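Local coordinates for protein oxidoreductase, iron/ascorbate family (Shewanella oneidensis, PDB 3ON7) that probably acts as an iron(II)- and 2-oxoglutarate-dependent oxygenase that forms ethene from 2-oxoglutarate and oxidises L-arginine, at residues F59-F70 / E88-P99. Sequence-based numbering, arbitrary orientation.
Sequences FMFNRETHDGFF and EYYHVYPWGRIP
Tyr90 extends with CG opposite its backbone N (chi1 -161°), which lays its ring under Gly68: Gly68 CA sits over the face, 3.9 Å from the ring centroid, and Phe59 CB meets the edge. Its hydroxyl donates to Arg97 O, tying the far end of the ring to the chain beyond the strand. On the other face of the sheet, Tyr89 CG stands between its own N and carbonyl carbon (chi1 50°), turning the ring under Phe70, whose CB lies over it; the two planes are only 17° apart but slid past each other. Phe70 then points its edge at the face of His91, centroids 5.0 Å apart.

Backbone bonds from Gly68 N to His91 O (3.2 Å) and His91 N to Gly68 O, with a second pair joining Phe70 and Tyr89, define an antiparallel ladder. The pair extends the major sheet of what is, for this family, a double-stranded beta-helix core, with 68-70 as the outermost strand of this chain and 151-157 flanking 88-92 on its other side. A leucine in place of Tyr90 would probably leave Arg97 O without this hydroxyl donor and Gly68 without its aromatic floor.

Past the ladder, Asp67 OD2 accepts Arg97 N (2.9 Å) on its anti lone pair, while Asn62 ND2 and Thr65 OG1 grip OD1 from opposite faces of the carboxylate. A water links His66 O, His91 ND1 and Tyr93 OH, and His91 NE2 is hydrogen-bonded to Arg153 on strand 151-157. Beside Tyr90, Pro99 CG covers the Phe59 ring 3.8 Å from its centroid, and Phe59 CD2 lies over the Arg97 guanidinium, 3.5 Å from NE.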
loop_
_atom_site.group_PDB
_atom_site.type_symbol
_atom_site.label_atom_id
_atom_site.label_comp_id
_atom_site.label_asym_id
_atom_site.label_seq_id
_atom_site.Cartn_x
_atom_site.Cartn_y
_atom_site.Cartn_z
ATOM N N PHE B 59 -16.838 -13.001 -6.065
ATOM C CA PHE B 59 -15.458 -12.794 -6.485
ATOM C C PHE B 59 -14.939 -11.388 -6.192
ATOM O O PHE B 59 -14.007 -10.938 -6.849
ATOM C CB PHE B 59 -15.326 -13.157 -7.964
ATOM C CG PHE B 59 -15.697 -14.577 -8.250
ATOM C CD1 PHE B 59 -17.029 -14.931 -8.473
ATOM C CD2 PHE B 59 -14.742 -15.574 -8.238
ATOM C CE1 PHE B 59 -17.388 -16.246 -8.699
ATOM C CE2 PHE B 59 -15.101 -16.905 -8.481
ATOM C CZ PHE B 59 -16.422 -17.231 -8.702
HETATM N N MSE B 60 -15.521 -10.718 -5.189
HETATM C CA MSE B 60 -15.066 -9.385 -4.763
HETATM C C MSE B 60 -13.573 -9.405 -4.731
HETATM O O MSE B 60 -12.984 -10.327 -4.183
HETATM C CB MSE B 60 -15.526 -9.026 -3.337
HETATM C CG MSE B 60 -16.995 -8.643 -3.165
HETATM SE SE MSE B 60 -17.529 -7.134 -4.251
HETATM C CE MSE B 60 -16.043 -5.998 -3.744
ATOM N N PHE B 61 -12.969 -8.367 -5.292
ATOM C CA PHE B 61 -11.514 -8.287 -5.380
ATOM C C PHE B 61 -10.835 -8.441 -4.035
ATOM O O PHE B 61 -11.339 -7.984 -3.032
ATOM C CB PHE B 61 -11.061 -6.983 -6.037
ATOM C CG PHE B 61 -11.332 -5.740 -5.222
ATOM C CD1 PHE B 61 -12.548 -5.115 -5.280
ATOM C CD2 PHE B 61 -10.337 -5.185 -4.444
ATOM C CE1 PHE B 61 -12.800 -3.981 -4.562
ATOM C CE2 PHE B 61 -10.558 -4.046 -3.715
ATOM C CZ PHE B 61 -11.783 -3.426 -3.776
ATOM N N ASN B 62 -9.684 -9.104 -4.053
ATOM C CA ASN B 62 -8.808 -9.176 -2.903
ATOM C C ASN B 62 -8.210 -7.799 -2.633
ATOM O O ASN B 62 -7.654 -7.167 -3.528
ATOM C CB ASN B 62 -7.692 -10.201 -3.125
ATOM C CG ASN B 62 -8.227 -11.579 -3.392
ATOM O OD1 ASN B 62 -9.220 -11.993 -2.775
ATOM N ND2 ASN B 62 -7.593 -12.306 -4.337
ATOM N N ARG B 63 -8.326 -7.363 -1.383
ATOM C CA ARG B 63 -7.883 -6.045 -0.968
ATOM C C ARG B 63 -6.381 -5.901 -1.038
ATOM O O ARG B 63 -5.895 -4.825 -1.331
ATOM C CB ARG B 63 -8.367 -5.716 0.453
ATOM C CG ARG B 63 -9.627 -4.893 0.505
ATOM C CD ARG B 63 -10.800 -5.598 -0.108
ATOM N NE ARG B 63 -11.980 -4.731 -0.118
ATOM C CZ ARG B 63 -13.072 -4.936 -0.858
ATOM N NH1 ARG B 63 -13.162 -5.993 -1.681
ATOM N NH2 ARG B 63 -14.082 -4.069 -0.774
ATOM N N GLU B 64 -5.643 -6.966 -0.760
ATOM C CA GLU B 64 -4.190 -6.877 -0.806
ATOM C C GLU B 64 -3.660 -6.685 -2.206
ATOM O O GLU B 64 -2.897 -5.752 -2.446
ATOM C CB GLU B 64 -3.519 -8.107 -0.176
ATOM C CG GLU B 64 -2.050 -7.858 0.105
ATOM C CD GLU B 64 -1.293 -9.069 0.573
ATOM O OE1 GLU B 64 -1.902 -10.147 0.777
ATOM O OE2 GLU B 64 -0.061 -8.922 0.730
ATOM N N THR B 65 -4.063 -7.577 -3.115
ATOM C CA THR B 65 -3.481 -7.667 -4.450
ATOM C C THR B 65 -4.386 -7.190 -5.608
ATOM O O THR B 65 -3.980 -7.217 -6.762
ATOM C CB THR B 65 -3.009 -9.102 -4.730
ATOM O OG1 THR B 65 -4.086 -10.024 -4.541
ATOM C CG2 THR B 65 -1.894 -9.482 -3.767
ATOM N N HIS B 66 -5.597 -6.742 -5.303
ATOM C CA HIS B 66 -6.486 -6.146 -6.309
ATOM C C HIS B 66 -6.733 -7.012 -7.559
ATOM O O HIS B 66 -6.885 -6.510 -8.666
ATOM C CB HIS B 66 -5.990 -4.740 -6.659
ATOM C CG HIS B 66 -6.069 -3.795 -5.501
ATOM N ND1 HIS B 66 -4.979 -3.493 -4.714
ATOM C CD2 HIS B 66 -7.120 -3.128 -4.960
ATOM C CE1 HIS B 66 -5.348 -2.669 -3.746
ATOM N NE2 HIS B 66 -6.644 -2.445 -3.859
ATOM N N ASP B 67 -6.799 -8.325 -7.353
ATOM C CA ASP B 67 -7.272 -9.246 -8.363
ATOM C C ASP B 67 -8.717 -9.626 -8.045
ATOM O O ASP B 67 -9.074 -9.824 -6.874
ATOM C CB ASP B 67 -6.379 -10.502 -8.451
ATOM C CG ASP B 67 -6.297 -11.309 -7.136
ATOM O OD1 ASP B 67 -5.983 -10.712 -6.078
ATOM O OD2 ASP B 67 -6.502 -12.556 -7.170
ATOM N N GLY B 68 -9.554 -9.720 -9.080
ATOM C CA GLY B 68 -10.955 -10.141 -8.894
ATOM C C GLY B 68 -11.960 -9.120 -9.397
ATOM O O GLY B 68 -11.656 -8.323 -10.275
ATOM N N PHE B 69 -13.160 -9.143 -8.826
ATOM C CA PHE B 69 -14.278 -8.321 -9.314
ATOM C C PHE B 69 -14.415 -6.965 -8.603
ATOM O O PHE B 69 -14.387 -6.892 -7.385
ATOM C CB PHE B 69 -15.571 -9.103 -9.157
ATOM C CG PHE B 69 -16.795 -8.297 -9.380
ATOM C CD1 PHE B 69 -16.996 -7.651 -10.570
ATOM C CD2 PHE B 69 -17.772 -8.219 -8.408
ATOM C CE1 PHE B 69 -18.128 -6.915 -10.784
ATOM C CE2 PHE B 69 -18.927 -7.477 -8.627
ATOM C CZ PHE B 69 -19.097 -6.828 -9.821
ATOM N N PHE B 70 -14.606 -5.914 -9.391
ATOM C CA PHE B 70 -14.785 -4.541 -8.891
ATOM C C PHE B 70 -16.173 -4.033 -9.236
ATOM O O PHE B 70 -16.414 -3.652 -10.382
ATOM C CB PHE B 70 -13.740 -3.597 -9.539
ATOM C CG PHE B 70 -12.358 -3.796 -9.023
ATOM C CD1 PHE B 70 -11.547 -4.803 -9.532
ATOM C CD2 PHE B 70 -11.861 -3.000 -8.002
ATOM C CE1 PHE B 70 -10.231 -4.995 -9.053
ATOM C CE2 PHE B 70 -10.557 -3.189 -7.506
ATOM C CZ PHE B 70 -9.743 -4.191 -8.018
ATOM N N GLU B 88 -18.207 -1.444 -14.049
ATOM C CA GLU B 88 -17.718 -2.452 -13.099
ATOM C C GLU B 88 -16.696 -3.261 -13.904
ATOM O O GLU B 88 -16.682 -3.204 -15.132
ATOM C CB GLU B 88 -18.872 -3.323 -12.559
ATOM C CG GLU B 88 -19.488 -4.254 -13.611
ATOM C CD GLU B 88 -20.780 -4.941 -13.195
ATOM O OE1 GLU B 88 -21.068 -5.076 -11.972
ATOM O OE2 GLU B 88 -21.513 -5.379 -14.121
ATOM N N TYR B 89 -15.790 -3.957 -13.242
ATOM C CA TYR B 89 -14.759 -4.643 -13.988
ATOM C C TYR B 89 -14.169 -5.759 -13.198
ATOM O O TYR B 89 -14.428 -5.881 -12.004
ATOM C CB TYR B 89 -13.664 -3.664 -14.469
ATOM C CG TYR B 89 -13.096 -2.748 -13.405
ATOM C CD1 TYR B 89 -13.677 -1.515 -13.131
ATOM C CD2 TYR B 89 -11.958 -3.100 -12.694
ATOM C CE1 TYR B 89 -13.150 -0.660 -12.148
ATOM C CE2 TYR B 89 -11.417 -2.245 -11.730
ATOM C CZ TYR B 89 -12.013 -1.040 -11.457
ATOM O OH TYR B 89 -11.465 -0.222 -10.504
ATOM N N TYR B 90 -13.396 -6.582 -13.894
ATOM C CA TYR B 90 -12.713 -7.713 -13.317
ATOM C C TYR B 90 -11.247 -7.666 -13.758
ATOM O O TYR B 90 -10.945 -7.520 -14.955
ATOM C CB TYR B 90 -13.350 -9.007 -13.810
ATOM C CG TYR B 90 -13.035 -10.193 -12.966
ATOM C CD1 TYR B 90 -11.742 -10.722 -12.923
ATOM C CD2 TYR B 90 -14.007 -10.790 -12.188
ATOM C CE1 TYR B 90 -11.447 -11.807 -12.123
ATOM C CE2 TYR B 90 -13.703 -11.857 -11.372
ATOM C CZ TYR B 90 -12.439 -12.378 -11.359
ATOM O OH TYR B 90 -12.150 -13.456 -10.553
ATOM N N HIS B 91 -10.343 -7.833 -12.793
ATOM C CA HIS B 91 -8.899 -7.868 -13.065
ATOM C C HIS B 91 -8.429 -9.307 -13.079
ATOM O O HIS B 91 -8.444 -10.010 -12.043
ATOM C CB HIS B 91 -8.153 -7.086 -11.998
ATOM C CG HIS B 91 -8.099 -5.617 -12.251
ATOM N ND1 HIS B 91 -7.222 -4.787 -11.586
ATOM C CD2 HIS B 91 -8.771 -4.835 -13.128
ATOM C CE1 HIS B 91 -7.356 -3.555 -12.052
ATOM N NE2 HIS B 91 -8.302 -3.555 -12.973
ATOM N N VAL B 92 -8.036 -9.750 -14.265
ATOM C CA VAL B 92 -7.565 -11.109 -14.467
ATOM C C VAL B 92 -6.037 -11.139 -14.541
ATOM O O VAL B 92 -5.437 -10.438 -15.370
ATOM C CB VAL B 92 -8.099 -11.700 -15.792
ATOM C CG1 VAL B 92 -7.463 -13.086 -16.058
ATOM C CG2 VAL B 92 -9.620 -11.772 -15.799
ATOM N N TYR B 93 -5.437 -11.982 -13.699
ATOM C CA TYR B 93 -4.029 -12.365 -13.811
ATOM C C TYR B 93 -3.907 -13.883 -13.821
ATOM O O TYR B 93 -4.664 -14.550 -13.141
ATOM C CB TYR B 93 -3.223 -11.867 -12.593
ATOM C CG TYR B 93 -3.194 -10.384 -12.376
ATOM C CD1 TYR B 93 -2.217 -9.589 -12.968
ATOM C CD2 TYR B 93 -4.127 -9.772 -11.557
ATOM C CE1 TYR B 93 -2.184 -8.230 -12.770
ATOM C CE2 TYR B 93 -4.101 -8.420 -11.328
ATOM C CZ TYR B 93 -3.129 -7.647 -11.936
ATOM O OH TYR B 93 -3.113 -6.297 -11.715
ATOM N N PRO B 94 -2.917 -14.438 -14.544
ATOM C CA PRO B 94 -2.678 -15.892 -14.519
ATOM C C PRO B 94 -2.553 -16.464 -13.101
ATOM O O PRO B 94 -2.987 -17.590 -12.836
ATOM C CB PRO B 94 -1.334 -16.028 -15.234
ATOM C CG PRO B 94 -1.249 -14.833 -16.111
ATOM C CD PRO B 94 -1.961 -13.738 -15.414
ATOM N N TRP B 95 -1.966 -15.674 -12.208
ATOM C CA TRP B 95 -1.785 -16.043 -10.812
ATOM C C TRP B 95 -2.990 -15.755 -9.918
ATOM O O TRP B 95 -3.042 -16.186 -8.762
ATOM C CB TRP B 95 -0.567 -15.313 -10.231
ATOM C CG TRP B 95 -0.563 -13.815 -10.410
ATOM C CD1 TRP B 95 0.117 -13.121 -11.354
ATOM C CD2 TRP B 95 -1.241 -12.840 -9.608
ATOM N NE1 TRP B 95 -0.079 -11.776 -11.194
ATOM C CE2 TRP B 95 -0.918 -11.573 -10.133
ATOM C CE3 TRP B 95 -2.081 -12.911 -8.490
ATOM C CZ2 TRP B 95 -1.423 -10.385 -9.598
ATOM C CZ3 TRP B 95 -2.593 -11.727 -7.959
ATOM C CH2 TRP B 95 -2.239 -10.477 -8.504
ATOM N N GLY B 96 -3.961 -15.030 -10.439
ATOM C CA GLY B 96 -4.999 -14.478 -9.583
ATOM C C GLY B 96 -6.291 -15.269 -9.589
ATOM O O GLY B 96 -6.384 -16.354 -10.166
ATOM N N ARG B 97 -7.305 -14.701 -8.952
ATOM C CA ARG B 97 -8.575 -15.373 -8.835
ATOM C C ARG B 97 -9.372 -15.243 -10.098
ATOM O O ARG B 97 -9.562 -14.154 -10.609
ATOM C CB ARG B 97 -9.388 -14.792 -7.708
ATOM C CG ARG B 97 -10.407 -15.794 -7.265
ATOM C CD ARG B 97 -11.188 -15.272 -6.181
ATOM N NE ARG B 97 -12.272 -16.148 -5.829
ATOM C CZ ARG B 97 -13.236 -15.790 -4.991
ATOM N NH1 ARG B 97 -13.216 -14.565 -4.450
ATOM N NH2 ARG B 97 -14.212 -16.649 -4.692
ATOM N N ILE B 98 -9.868 -16.375 -10.577
ATOM C CA ILE B 98 -10.694 -16.436 -11.777
ATOM C C ILE B 98 -11.806 -17.467 -11.522
ATOM O O ILE B 98 -11.538 -18.528 -10.986
ATOM C CB ILE B 98 -9.865 -16.875 -13.005
ATOM C CG1 ILE B 98 -8.592 -16.028 -13.118
ATOM C CG2 ILE B 98 -10.693 -16.733 -14.270
ATOM C CD1 ILE B 98 -7.696 -16.420 -14.222
ATOM N N PRO B 99 -13.051 -17.150 -11.894
ATOM C CA PRO B 99 -14.109 -18.141 -11.690
ATOM C C PRO B 99 -13.856 -19.380 -12.530
ATOM O O PRO B 99 -13.456 -19.251 -13.690
ATOM C CB PRO B 99 -15.376 -17.421 -12.184
ATOM C CG PRO B 99 -15.049 -16.003 -12.156
ATOM C CD PRO B 99 -13.576 -15.911 -12.474
HETATM O O HOH W 1 -11.330 -12.313 -4.723
HETATM O O HOH W 2 -4.913 -5.300 -9.986
#